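Local coordinates for YueI protein (Bacillus subtilis, PDB 2OHW) that is of unknown function but folds as a single alpha/beta domain of the DUF1694 family, a four-stranded mixed sheet flanked by helices, at residues L28-L33 with F100-G105; E54-L59 with S86-P91; V37-T42 with I119-D124; L67-E72 with S80-A85; N61-T66 with A110-N115. All blocks are in the same frame, centred on the assembly; numbering follows the deposited sequence.

Contact 1: residues L28-L33 with F100-G105; sequences LFLGSL and FHTPLG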
# COMPACT_ATOMS: atom_id res chain seq x y z
N LEU A 28 -5.56 8.18 1.86
CA LEU A 28 -4.21 7.80 1.41
C LEU A 28 -4.08 6.28 1.20
O LEU A 28 -3.56 5.82 0.17
CB LEU A 28 -3.13 8.29 2.38
CG LEU A 28 -1.68 7.87 2.07
CD1 LEU A 28 -1.18 8.34 0.73
CD2 LEU A 28 -0.75 8.38 3.18
N PHE A 29 -4.54 5.51 2.19
CA PHE A 29 -4.29 4.08 2.25
C PHE A 29 -5.38 3.19 1.67
O PHE A 29 -5.63 2.07 2.15
CB PHE A 29 -3.95 3.66 3.69
CG PHE A 29 -2.66 4.27 4.20
CD1 PHE A 29 -1.43 3.82 3.71
CD2 PHE A 29 -2.67 5.26 5.16
CE1 PHE A 29 -0.23 4.39 4.18
CE2 PHE A 29 -1.49 5.82 5.65
CZ PHE A 29 -0.27 5.39 5.15
N LEU A 30 -6.03 3.68 0.61
CA LEU A 30 -7.02 2.90 -0.14
C LEU A 30 -8.15 2.39 0.76
O LEU A 30 -8.66 1.28 0.57
CB LEU A 30 -6.35 1.73 -0.89
CG LEU A 30 -5.32 2.12 -1.95
CD1 LEU A 30 -4.60 0.88 -2.51
CD2 LEU A 30 -5.97 2.91 -3.07
N GLY A 31 -8.52 3.23 1.72
CA GLY A 31 -9.65 2.95 2.61
C GLY A 31 -9.25 2.46 3.99
O GLY A 31 -10.10 2.43 4.88
N SER A 32 -7.99 2.07 4.17
CA SER A 32 -7.51 1.56 5.46
C SER A 32 -7.04 2.66 6.40
O SER A 32 -6.58 3.73 5.96
CB SER A 32 -6.37 0.56 5.26
OG SER A 32 -5.92 0.05 6.51
N LEU A 33 -7.15 2.41 7.70
CA LEU A 33 -6.51 3.28 8.69
C LEU A 33 -5.01 2.98 8.78
O LEU A 33 -4.59 1.84 8.57
CB LEU A 33 -7.16 3.09 10.08
CG LEU A 33 -8.61 3.58 10.27
CD1 LEU A 33 -9.08 3.38 11.71
CD2 LEU A 33 -8.76 5.02 9.85
N PHE A 100 -9.95 11.02 -3.73
CA PHE A 100 -8.62 11.64 -3.68
C PHE A 100 -7.66 10.80 -4.50
O PHE A 100 -7.69 9.56 -4.45
CB PHE A 100 -8.16 11.69 -2.21
CG PHE A 100 -6.71 12.10 -2.01
CD1 PHE A 100 -6.28 13.39 -2.29
CD2 PHE A 100 -5.79 11.19 -1.47
CE1 PHE A 100 -4.95 13.77 -2.08
CE2 PHE A 100 -4.46 11.56 -1.25
CZ PHE A 100 -4.04 12.85 -1.56
N HIS A 101 -6.84 11.47 -5.30
CA HIS A 101 -5.78 10.79 -6.01
C HIS A 101 -4.79 10.41 -4.93
O HIS A 101 -4.39 11.25 -4.14
CB HIS A 101 -5.12 11.72 -7.04
CG HIS A 101 -4.57 11.02 -8.24
ND1 HIS A 101 -3.92 9.80 -8.16
CD2 HIS A 101 -4.55 11.36 -9.55
CE1 HIS A 101 -3.54 9.43 -9.37
NE2 HIS A 101 -3.91 10.36 -10.23
N THR A 102 -4.48 9.12 -4.83
CA THR A 102 -3.46 8.68 -3.90
C THR A 102 -2.28 8.16 -4.70
O THR A 102 -2.48 7.52 -5.72
CB THR A 102 -3.97 7.58 -2.93
OG1 THR A 102 -2.86 7.10 -2.15
CG2 THR A 102 -4.55 6.37 -3.68
N PRO A 103 -1.05 8.40 -4.22
CA PRO A 103 0.11 7.87 -4.93
C PRO A 103 0.35 6.39 -4.64
O PRO A 103 1.25 5.80 -5.22
CB PRO A 103 1.26 8.68 -4.33
CG PRO A 103 0.82 8.96 -2.94
CD PRO A 103 -0.67 9.17 -3.02
N LEU A 104 -0.43 5.80 -3.73
CA LEU A 104 -0.22 4.39 -3.35
C LEU A 104 -0.89 3.47 -4.36
O LEU A 104 -2.05 3.69 -4.74
CB LEU A 104 -0.70 4.12 -1.92
CG LEU A 104 0.08 4.97 -0.90
CD1 LEU A 104 -0.30 4.58 0.50
CD2 LEU A 104 1.60 4.86 -1.09
N GLY A 105 -0.18 2.42 -4.76
CA GLY A 105 -0.67 1.43 -5.73
C GLY A 105 -1.23 0.19 -5.06
O GLY A 105 -2.23 -0.36 -5.50
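Thr102 and Leu28 share the one hydrogen bond of this contact: Thr102 OG1 gives its proton to Leu28 O at 2.7 Å, in the carbonyl plane and on a lone pair. The same hydroxyl accepts from Leu104 N, 3.2 Å from Thr102 OG1 and nearly straight at 169°, which closes an ST turn. OG1 therefore works both ways, tying its own turn to the carbonyl at the end of helix 22-28. A valine in place of Thr102 would probably leave Leu28 O without this donor and Leu104 N without its acceptor, freeing the turn to shift.

Most of the remaining contacts are between apolar side chains. A chi1 of 174° that turns OG1 of Thr102 to Leu28 also brings its CG2 to Leu30 CD2, at 3.8 Å. Leu104 CD1 enters between two neighbours, lying 3.5 Å from Phe29 CD1 and 3.9 Å from Leu28 CD1, and rests against Leu28 O as well. Leu28 CD1 also touches Pro103 CD, while Leu28 CD2 sits over one face of the Phe29 ring, offset toward its rim.

Phe29 to Ser32 form a type I' turn that leads from helix 22-28 toward strand 37-42. Helix 5-12 packs on Leu28 and Phe29 through Tyr10, Leu30 lies against Leu68 of strand 65-70, and Leu104 opens strand 104-110, where Asn70 ND2 bonds its carbonyl.

Contact 2: residues E54-L59 with S86-P91; sequences EAEHEL and SRYGVP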
# COMPACT_ATOMS: atom_id res chain seq x y z
N GLU A 54 9.63 -8.21 -1.04
CA GLU A 54 9.23 -7.71 0.27
C GLU A 54 7.72 -7.76 0.45
O GLU A 54 7.23 -8.02 1.55
CB GLU A 54 9.73 -6.28 0.49
CG GLU A 54 11.26 -6.17 0.53
CD GLU A 54 11.90 -5.92 -0.83
OE1 GLU A 54 11.26 -6.12 -1.88
OE2 GLU A 54 13.09 -5.54 -0.85
N ALA A 55 6.97 -7.55 -0.63
CA ALA A 55 5.51 -7.69 -0.55
C ALA A 55 5.14 -9.16 -0.41
O ALA A 55 4.24 -9.49 0.37
CB ALA A 55 4.83 -7.08 -1.78
N GLU A 56 5.83 -10.02 -1.14
CA GLU A 56 5.57 -11.46 -1.01
C GLU A 56 5.81 -11.92 0.42
O GLU A 56 5.04 -12.70 0.97
CB GLU A 56 6.39 -12.31 -1.99
CG GLU A 56 6.05 -13.81 -1.86
CD GLU A 56 6.32 -14.64 -3.10
OE1 GLU A 56 7.05 -14.20 -4.01
OE2 GLU A 56 5.80 -15.78 -3.13
N HIS A 57 6.87 -11.41 1.04
CA HIS A 57 7.15 -11.78 2.42
C HIS A 57 6.00 -11.45 3.36
O HIS A 57 5.64 -12.26 4.23
CB HIS A 57 8.43 -11.08 2.92
CG HIS A 57 8.78 -11.44 4.32
ND1 HIS A 57 8.36 -10.71 5.41
CD2 HIS A 57 9.45 -12.51 4.82
CE1 HIS A 57 8.80 -11.28 6.52
NE2 HIS A 57 9.46 -12.38 6.19
N GLU A 58 5.43 -10.26 3.20
CA GLU A 58 4.32 -9.82 4.04
C GLU A 58 3.05 -10.63 3.77
O GLU A 58 2.29 -10.92 4.70
CB GLU A 58 4.06 -8.32 3.87
CG GLU A 58 5.16 -7.40 4.45
CD GLU A 58 5.60 -7.76 5.88
OE1 GLU A 58 4.74 -8.05 6.75
OE2 GLU A 58 6.82 -7.73 6.14
N LEU A 59 2.80 -10.98 2.51
CA LEU A 59 1.64 -11.83 2.22
C LEU A 59 1.79 -13.25 2.79
O LEU A 59 0.83 -13.84 3.29
CB LEU A 59 1.39 -11.88 0.71
CG LEU A 59 1.00 -10.54 0.10
CD1 LEU A 59 1.15 -10.62 -1.39
CD2 LEU A 59 -0.43 -10.16 0.47
N SER A 86 -3.01 -14.96 -3.74
CA SER A 86 -3.74 -16.22 -3.80
C SER A 86 -2.91 -17.40 -3.33
O SER A 86 -3.45 -18.32 -2.70
CB SER A 86 -4.32 -16.42 -5.21
OG SER A 86 -5.27 -15.40 -5.46
N ARG A 87 -1.61 -17.36 -3.63
CA ARG A 87 -0.66 -18.39 -3.21
C ARG A 87 -0.72 -18.63 -1.69
O ARG A 87 -0.56 -19.75 -1.23
CB ARG A 87 0.76 -17.98 -3.62
CG ARG A 87 1.89 -18.96 -3.27
CD ARG A 87 3.21 -18.48 -3.91
NE ARG A 87 3.04 -18.23 -5.34
CZ ARG A 87 3.62 -17.25 -6.04
NH1 ARG A 87 4.43 -16.38 -5.45
NH2 ARG A 87 3.37 -17.13 -7.33
N TYR A 88 -0.96 -17.56 -0.93
CA TYR A 88 -0.95 -17.62 0.52
C TYR A 88 -2.34 -17.44 1.15
O TYR A 88 -2.47 -17.22 2.36
CB TYR A 88 0.07 -16.59 1.08
CG TYR A 88 1.44 -16.79 0.50
CD1 TYR A 88 2.18 -17.95 0.79
CD2 TYR A 88 2.00 -15.87 -0.38
CE1 TYR A 88 3.42 -18.16 0.25
CE2 TYR A 88 3.25 -16.07 -0.93
CZ TYR A 88 3.95 -17.23 -0.60
OH TYR A 88 5.20 -17.44 -1.14
N GLY A 89 -3.39 -17.54 0.33
CA GLY A 89 -4.75 -17.48 0.84
C GLY A 89 -5.21 -16.10 1.26
O GLY A 89 -6.11 -15.98 2.10
N VAL A 90 -4.61 -15.07 0.65
CA VAL A 90 -4.95 -13.69 0.98
C VAL A 90 -5.94 -13.15 -0.05
O VAL A 90 -5.65 -13.17 -1.25
CB VAL A 90 -3.68 -12.79 0.99
CG1 VAL A 90 -4.04 -11.30 1.18
CG2 VAL A 90 -2.72 -13.23 2.07
N PRO A 91 -7.09 -12.64 0.41
CA PRO A 91 -8.05 -12.06 -0.52
C PRO A 91 -7.55 -10.72 -1.05
O PRO A 91 -6.71 -10.08 -0.42
CB PRO A 91 -9.30 -11.87 0.34
CG PRO A 91 -8.78 -11.68 1.70
CD PRO A 91 -7.57 -12.57 1.81
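Arg87 meets Glu56 first: Arg87 NH1 donates to Glu56 OE2 at 2.8 Å, a salt bridge that stays in the guanidinium plane but comes from above the carboxylate, and is bent at 141°. The arginine chain turns at chi3 (-53°) to bring the group round, and its CG lies over the centre of the Tyr88 ring.

Tyr88 follows. Its OH gives a second bond to the same oxygen, 2.7 Å from Tyr88 OH to Glu56 OE2, on the anti side and from the opposite face to Arg87. Ring and carboxylate planes stand 60° apart. Glu56 reaches both donors on an extended chain, and its OE1 turns to Lys53. An alanine at Glu56 would probably leave the Arg87 charge without its mate and the Tyr88 hydroxyl without this acceptor. Nearer the backbone, Tyr88 CB lies 3.6 Å from Leu59 O.

Gly89, at positive phi, lets the chain reverse, and Val90 then turns back to the helix, its CG1 3.9 Å from Leu59 CD2 as the two side chains cross at about a right angle.

This is a Schellman motif: Val90 N bonds Ala85 O and Gly89 N bonds Ser86 O, ending helix 75-87 against the flank of helix 53-60.

Contact 3: residues V37-T42 with I119-D124; sequences VVLALT and IYIQDD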
# COMPACT_ATOMS: atom_id res chain seq x y z
N VAL A 37 -2.13 -0.80 8.51
CA VAL A 37 -1.29 -1.00 7.35
C VAL A 37 -0.06 -1.83 7.70
O VAL A 37 0.66 -1.52 8.66
CB VAL A 37 -0.87 0.34 6.70
CG1 VAL A 37 0.05 0.09 5.52
CG2 VAL A 37 -2.12 1.13 6.25
N VAL A 38 0.17 -2.88 6.92
CA VAL A 38 1.34 -3.74 7.03
C VAL A 38 2.43 -3.32 6.04
O VAL A 38 3.61 -3.33 6.37
CB VAL A 38 0.94 -5.22 6.79
CG1 VAL A 38 2.15 -6.12 6.74
CG2 VAL A 38 -0.02 -5.70 7.89
N LEU A 39 2.04 -2.94 4.82
CA LEU A 39 3.00 -2.53 3.81
C LEU A 39 2.25 -1.74 2.75
O LEU A 39 1.09 -2.03 2.44
CB LEU A 39 3.69 -3.74 3.17
CG LEU A 39 4.97 -3.51 2.35
CD1 LEU A 39 6.18 -3.33 3.27
CD2 LEU A 39 5.18 -4.73 1.49
N ALA A 40 2.91 -0.73 2.19
CA ALA A 40 2.34 0.04 1.09
C ALA A 40 3.40 0.23 0.02
O ALA A 40 4.58 0.44 0.34
CB ALA A 40 1.84 1.37 1.61
N LEU A 41 2.98 0.15 -1.25
CA LEU A 41 3.87 0.40 -2.40
C LEU A 41 3.30 1.57 -3.18
O LEU A 41 2.06 1.67 -3.33
CB LEU A 41 3.88 -0.81 -3.32
CG LEU A 41 4.57 -2.08 -2.84
CD1 LEU A 41 4.43 -3.14 -3.94
CD2 LEU A 41 6.01 -1.88 -2.50
N THR A 42 4.16 2.44 -3.70
CA THR A 42 3.68 3.51 -4.58
C THR A 42 3.25 2.91 -5.92
O THR A 42 3.65 1.79 -6.28
CB THR A 42 4.75 4.58 -4.88
OG1 THR A 42 5.80 4.00 -5.67
CG2 THR A 42 5.31 5.17 -3.59
N ILE A 119 6.50 0.67 7.09
CA ILE A 119 5.52 0.10 6.16
C ILE A 119 5.86 0.36 4.69
O ILE A 119 4.99 0.22 3.81
CB ILE A 119 4.11 0.64 6.41
CG1 ILE A 119 4.10 2.17 6.29
CG2 ILE A 119 3.55 0.15 7.75
CD1 ILE A 119 2.72 2.70 6.00
N TYR A 120 7.08 0.80 4.42
CA TYR A 120 7.46 1.08 3.03
C TYR A 120 8.78 0.43 2.68
O TYR A 120 9.56 0.04 3.58
CB TYR A 120 7.51 2.59 2.75
CG TYR A 120 8.77 3.32 3.15
CD1 TYR A 120 9.52 3.99 2.19
CD2 TYR A 120 9.21 3.38 4.47
CE1 TYR A 120 10.68 4.68 2.53
CE2 TYR A 120 10.39 4.05 4.81
CZ TYR A 120 11.10 4.71 3.84
OH TYR A 120 12.25 5.40 4.17
N ILE A 121 9.04 0.34 1.37
CA ILE A 121 10.27 -0.19 0.81
C ILE A 121 11.10 0.97 0.27
O ILE A 121 10.75 1.59 -0.74
CB ILE A 121 9.99 -1.21 -0.34
CG1 ILE A 121 9.05 -2.32 0.14
CG2 ILE A 121 11.31 -1.76 -0.92
CD1 ILE A 121 8.54 -3.24 -0.95
N GLN A 122 12.15 1.32 1.00
CA GLN A 122 12.98 2.43 0.62
C GLN A 122 13.89 2.02 -0.53
O GLN A 122 14.84 1.25 -0.35
CB GLN A 122 13.83 2.86 1.81
CG GLN A 122 14.69 4.08 1.53
CD GLN A 122 15.64 4.34 2.66
OE1 GLN A 122 16.35 3.44 3.11
NE2 GLN A 122 15.65 5.57 3.13
N ASP A 123 13.62 2.57 -1.70
CA ASP A 123 14.50 2.40 -2.85
C ASP A 123 14.42 3.62 -3.76
O ASP A 123 13.64 4.55 -3.48
CB ASP A 123 14.24 1.04 -3.58
CG ASP A 123 12.90 0.97 -4.32
OD1 ASP A 123 12.08 1.90 -4.23
OD2 ASP A 123 12.67 -0.04 -5.04
N ASP A 124 15.21 3.66 -4.83
CA ASP A 124 15.18 4.82 -5.73
C ASP A 124 13.82 5.07 -6.39
O ASP A 124 13.44 6.23 -6.63
CB ASP A 124 16.28 4.71 -6.80
CG ASP A 124 16.10 3.50 -7.71
OD1 ASP A 124 15.35 2.55 -7.37
OD2 ASP A 124 16.73 3.49 -8.81
O HOH W 1 7.01 1.23 -0.44
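Ile119 lies against the start of strand 37-42, and this is the close-fitting end of the contact. Its carbonyl takes the only direct hydrogen bond between the segments, from Ala40 N to Ile119 O at 2.8 Å, approached nearly head-on at a C=O...N angle of 165°. Leu39 CA-H adds a weaker CH...O contact to the same oxygen. The two branches of the side chain both meet the start of the strand: Ile119 CG2 rests 3.5 Å from Val37 O, while Ile119 CD1 touches Val37 CG1 at 3.8 Å, the two side chains crossing at about a right angle. A chi1 of 58° sets CG1 of Ile119 between the backbone N and the carbonyl carbon, which leaves CG2 beside the N and facing the carbonyls of Val37 and Val38.

Two residues on, the backbones have moved apart and a water fills in. It donates to Ala40 O at 2.7 Å and accepts from Ile121 N at 2.9 Å, standing where a second strand-like bond would otherwise fall. Tyr120 turns its side chain from the strand and meets the ring of Tyr126. Yet at this same end Leu41 CD2 and Ile121 CD1 press together at 3.3 Å, closer than carbons usually sit, so the looser backbone does not mean loose side chains throughout.

Strand 37-42 is an outermost strand of the mixed sheet, with a classic beta bulge where Val38 and Leu39 both face Ile108; residues 119-121 run alongside its other edge in roughly the same direction, joined by one direct bond and one water bridge.

Contact 4: residues L67-E72 with S80-A85; sequences LLINGE and SYIQMA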
# COMPACT_ATOMS: atom_id res chain seq x y z
N LEU A 67 -5.17 -7.73 0.41
CA LEU A 67 -4.42 -6.97 -0.57
C LEU A 67 -5.35 -5.94 -1.25
O LEU A 67 -6.26 -6.30 -2.00
CB LEU A 67 -3.80 -7.93 -1.60
CG LEU A 67 -3.14 -7.26 -2.80
CD1 LEU A 67 -1.94 -6.47 -2.35
CD2 LEU A 67 -2.75 -8.30 -3.85
N LEU A 68 -5.12 -4.66 -0.96
CA LEU A 68 -5.88 -3.56 -1.56
C LEU A 68 -5.09 -3.02 -2.75
O LEU A 68 -3.87 -2.77 -2.63
CB LEU A 68 -6.08 -2.43 -0.55
CG LEU A 68 -6.78 -2.80 0.78
CD1 LEU A 68 -6.89 -1.58 1.69
CD2 LEU A 68 -8.17 -3.38 0.51
N ILE A 69 -5.77 -2.86 -3.89
CA ILE A 69 -5.14 -2.46 -5.15
C ILE A 69 -5.83 -1.21 -5.66
O ILE A 69 -7.06 -1.16 -5.73
CB ILE A 69 -5.28 -3.58 -6.19
CG1 ILE A 69 -4.54 -4.83 -5.73
CG2 ILE A 69 -4.76 -3.12 -7.56
CD1 ILE A 69 -5.06 -6.10 -6.41
N ASN A 70 -5.05 -0.21 -6.05
CA ASN A 70 -5.56 1.01 -6.62
C ASN A 70 -6.13 0.76 -8.02
O ASN A 70 -5.37 0.43 -8.93
CB ASN A 70 -4.42 2.02 -6.70
CG ASN A 70 -4.87 3.40 -7.06
OD1 ASN A 70 -5.86 3.57 -7.79
ND2 ASN A 70 -4.16 4.40 -6.57
N GLY A 71 -7.44 0.95 -8.19
CA GLY A 71 -8.12 0.73 -9.47
C GLY A 71 -7.69 1.64 -10.60
O GLY A 71 -8.08 1.41 -11.76
N GLU A 72 -6.88 2.67 -10.31
CA GLU A 72 -6.34 3.48 -11.41
C GLU A 72 -5.33 2.71 -12.25
O GLU A 72 -5.06 3.08 -13.40
CB GLU A 72 -5.67 4.74 -10.88
CG GLU A 72 -6.58 5.57 -10.02
CD GLU A 72 -6.73 6.98 -10.51
OE1 GLU A 72 -5.80 7.51 -11.16
OE2 GLU A 72 -7.80 7.56 -10.24
N SER A 80 0.69 -9.70 -10.88
CA SER A 80 1.69 -10.52 -10.17
C SER A 80 1.40 -10.57 -8.67
O SER A 80 1.63 -11.59 -8.02
CB SER A 80 3.09 -9.96 -10.40
OG SER A 80 3.47 -10.11 -11.75
N TYR A 81 0.92 -9.45 -8.12
CA TYR A 81 0.64 -9.38 -6.69
C TYR A 81 -0.59 -10.18 -6.32
O TYR A 81 -0.67 -10.72 -5.22
CB TYR A 81 0.51 -7.91 -6.24
CG TYR A 81 1.84 -7.20 -6.37
CD1 TYR A 81 2.83 -7.36 -5.40
CD2 TYR A 81 2.12 -6.41 -7.49
CE1 TYR A 81 4.08 -6.74 -5.54
CE2 TYR A 81 3.36 -5.78 -7.63
CZ TYR A 81 4.32 -5.94 -6.65
OH TYR A 81 5.54 -5.31 -6.83
N ILE A 82 -1.53 -10.30 -7.27
CA ILE A 82 -2.72 -11.13 -7.05
C ILE A 82 -2.30 -12.60 -6.98
O ILE A 82 -2.83 -13.35 -6.15
CB ILE A 82 -3.77 -10.89 -8.16
CG1 ILE A 82 -4.43 -9.52 -7.95
CG2 ILE A 82 -4.79 -12.06 -8.21
CD1 ILE A 82 -5.47 -9.14 -9.03
N GLN A 83 -1.36 -12.99 -7.84
CA GLN A 83 -0.83 -14.37 -7.83
C GLN A 83 -0.20 -14.66 -6.48
O GLN A 83 -0.41 -15.75 -5.91
CB GLN A 83 0.21 -14.57 -8.94
CG GLN A 83 -0.30 -14.28 -10.36
CD GLN A 83 -1.20 -15.37 -10.91
OE1 GLN A 83 -0.89 -16.56 -10.79
NE2 GLN A 83 -2.31 -14.98 -11.51
N MET A 84 0.59 -13.71 -5.97
CA MET A 84 1.26 -13.86 -4.67
C MET A 84 0.21 -13.99 -3.57
O MET A 84 0.32 -14.86 -2.69
CB MET A 84 2.15 -12.65 -4.35
CG MET A 84 3.34 -12.42 -5.26
SD MET A 84 4.26 -10.90 -4.75
CE MET A 84 3.10 -10.07 -3.70
N ALA A 85 -0.81 -13.12 -3.60
CA ALA A 85 -1.87 -13.14 -2.58
C ALA A 85 -2.58 -14.50 -2.58
O ALA A 85 -2.72 -15.14 -1.53
CB ALA A 85 -2.87 -11.98 -2.78
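Leu67 points from its strand toward the helix, and one methyl does the touching. With CG swung anti to the backbone N (chi1 172°), Leu67 CD2 comes down on the turn from Tyr81 to Ala85, 3.5 Å from Tyr81 O and 3.8 Å from Ala85 CB, with Tyr81 CB beside it. The methyl thus fits among the groups of one helical turn.

One pair further along the strand, Ile69 CD1 meets Ile82 CG1 at 3.8 Å, the two side chains crossing at about a right angle. Tyr81 starts toward the strand but its ring leads away, to where its hydroxyl bonds Tyr52 N, and its side chain also touches Ala55 of helix 53-60. Phe92 of strand 92-95 packs on Leu67, Ile69 and Ile82 alike.

Strand 67-70 and helix 80-85 run antiparallel, 170° between their directions and 10.1 Å between their axes; they belong to the first strand and the helix of the beta-alpha-beta unit that ends in strand 92-95.

No hydrogen bond or charge joins these two segments. Across them the helix is probably held against the strand by the fit of aliphatic groups and their burial from water, with no directional bond.

Contact 5: residues N61-T66 with A110-N115; sequences NSHNVT and ADIAVN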
# COMPACT_ATOMS: atom_id res chain seq x y z
N ASN A 61 3.54 -14.10 5.41
CA ASN A 61 3.67 -14.11 6.86
C ASN A 61 2.49 -13.46 7.56
O ASN A 61 2.47 -13.27 8.78
CB ASN A 61 5.02 -13.52 7.24
CG ASN A 61 6.13 -14.52 7.04
OD1 ASN A 61 6.29 -15.41 7.87
ND2 ASN A 61 6.87 -14.43 5.94
N SER A 62 1.46 -13.23 6.75
CA SER A 62 0.25 -12.55 7.17
C SER A 62 -0.69 -13.45 7.93
O SER A 62 -0.65 -14.68 7.82
CB SER A 62 -0.47 -12.04 5.93
OG SER A 62 -1.04 -13.10 5.18
N HIS A 63 -1.55 -12.82 8.72
CA HIS A 63 -2.74 -13.45 9.23
C HIS A 63 -3.85 -12.42 9.06
O HIS A 63 -3.72 -11.28 9.52
CB HIS A 63 -2.53 -13.86 10.69
CG HIS A 63 -3.18 -12.95 11.69
ND1 HIS A 63 -4.37 -13.28 12.32
CD2 HIS A 63 -2.81 -11.75 12.20
CE1 HIS A 63 -4.71 -12.31 13.15
NE2 HIS A 63 -3.78 -11.37 13.09
N ASN A 64 -4.92 -12.82 8.38
CA ASN A 64 -6.10 -12.00 8.21
C ASN A 64 -5.77 -10.61 7.66
O ASN A 64 -6.10 -9.59 8.26
CB ASN A 64 -6.91 -11.94 9.51
CG ASN A 64 -7.40 -13.31 9.96
OD1 ASN A 64 -7.51 -13.58 11.16
ND2 ASN A 64 -7.68 -14.18 9.00
N VAL A 65 -5.08 -10.59 6.53
CA VAL A 65 -4.84 -9.35 5.80
C VAL A 65 -5.57 -9.41 4.47
O VAL A 65 -5.98 -10.49 4.01
CB VAL A 65 -3.34 -9.05 5.57
CG1 VAL A 65 -2.59 -8.91 6.90
CG2 VAL A 65 -2.68 -10.09 4.66
N THR A 66 -5.73 -8.24 3.87
CA THR A 66 -6.28 -8.11 2.52
C THR A 66 -5.27 -7.34 1.67
O THR A 66 -4.63 -6.41 2.15
CB THR A 66 -7.62 -7.37 2.54
OG1 THR A 66 -8.53 -8.05 3.43
CG2 THR A 66 -8.25 -7.30 1.14
N ALA A 110 -4.18 -5.23 7.55
CA ALA A 110 -4.70 -6.22 8.50
C ALA A 110 -6.13 -5.88 8.90
O ALA A 110 -6.61 -4.75 8.73
CB ALA A 110 -3.80 -6.30 9.72
N ASP A 111 -6.83 -6.87 9.46
CA ASP A 111 -8.23 -6.63 9.86
C ASP A 111 -8.32 -6.03 11.27
O ASP A 111 -9.41 -5.66 11.72
CB ASP A 111 -9.07 -7.90 9.72
CG ASP A 111 -8.65 -8.99 10.67
OD1 ASP A 111 -7.51 -8.95 11.16
OD2 ASP A 111 -9.47 -9.90 10.94
N ILE A 112 -7.17 -5.93 11.94
CA ILE A 112 -7.05 -5.28 13.25
C ILE A 112 -5.83 -4.36 13.30
O ILE A 112 -5.00 -4.36 12.39
CB ILE A 112 -6.92 -6.34 14.37
CG1 ILE A 112 -5.63 -7.16 14.19
CG2 ILE A 112 -8.16 -7.23 14.42
CD1 ILE A 112 -5.35 -8.16 15.32
N ALA A 113 -5.72 -3.57 14.37
CA ALA A 113 -4.60 -2.67 14.56
C ALA A 113 -3.32 -3.45 14.80
O ALA A 113 -3.25 -4.27 15.72
CB ALA A 113 -4.88 -1.73 15.73
N VAL A 114 -2.32 -3.22 13.95
CA VAL A 114 -1.00 -3.84 14.08
C VAL A 114 0.08 -2.81 14.45
O VAL A 114 1.16 -3.18 14.92
CB VAL A 114 -0.59 -4.63 12.81
CG1 VAL A 114 -1.49 -5.86 12.64
CG2 VAL A 114 -0.66 -3.76 11.56
N ASN A 115 -0.23 -1.53 14.23
CA ASN A 115 0.66 -0.42 14.60
C ASN A 115 2.10 -0.64 14.17
O ASN A 115 3.03 -0.61 15.00
CB ASN A 115 0.57 -0.13 16.10
CG ASN A 115 -0.82 0.24 16.55
OD1 ASN A 115 -1.43 -0.49 17.33
ND2 ASN A 115 -1.32 1.37 16.08
O HOH W 2 -7.36 -10.90 12.84
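The first torsions of Asp111 and Asn64 bring the carboxylate against Asn64 CB and put both side chains within range of one water. In Asp111, chi1 of 66° sets CG between the backbone N and the carbonyl carbon, which brings the carboxylate near Asn64. In Asn64, chi1 of -61° puts CG beside the backbone N. The result is an oblique meeting, with amide and carboxylate planes 61° apart and Asp111 OD1 3.5 Å from Asn64 CB.

The two polar groups do not bond directly. A water spans them instead, donating to Asp111 OD1 at 2.6 Å and to Asn64 OD1 at 3.2 Å, so both oxygens serve as acceptors of one molecule. The backbone makes a weak, bent bond from Asp111 N to Asn64 O at 3.1 Å. Asp111 OD1 also lies near Asn64 O, an acceptor against an acceptor, which is likely to be eased by the donors close by.

The inner side is apolar. Val65 CG1 rests 3.8 Å from Ala110 CA and just beyond touches Ala110 CB. On the exposed side, Ile112 CD1 approaches the edge of the His63 ring, 4.2 Å from His63 NE2 and near the plane of the ring.

Val65 and Ala110 form an antiparallel, non-hydrogen-bonded pair, CA to CA 4.1 Å, with their side chains on the same face of the sheet. This is the fraying end of the pairing between the two central strands, 65-70 and 104-110: Thr66 still bonds Ala109, and past Ala110 the chain leaves the sheet in an exposed loop.

Overall arrangement
Contacts 1 to 4 are buried, though contact 2 lies farther out, and contact 5 is only partly buried. Contacts 1, 3 and 4 meet on the sheet: Gly105 bonds Leu41 and Asn70, so contact 1 adjoins both of the others. Contact 4 has no hydrogen bond between its segments and rests on apolar side chains, contact 1 adds a single hydroxyl bond, and contact 3 mixes backbone, methyls and a water. Contacts 2 and 4 share helix 75-87, contact 2 at its end; contacts 4 and 5 share strand 65-70, contact 5 at its exposed end. The salt bridge and the water-joined acidic side chain belong to contacts 2 and 5, both centred about 13 Å from the chain's centre.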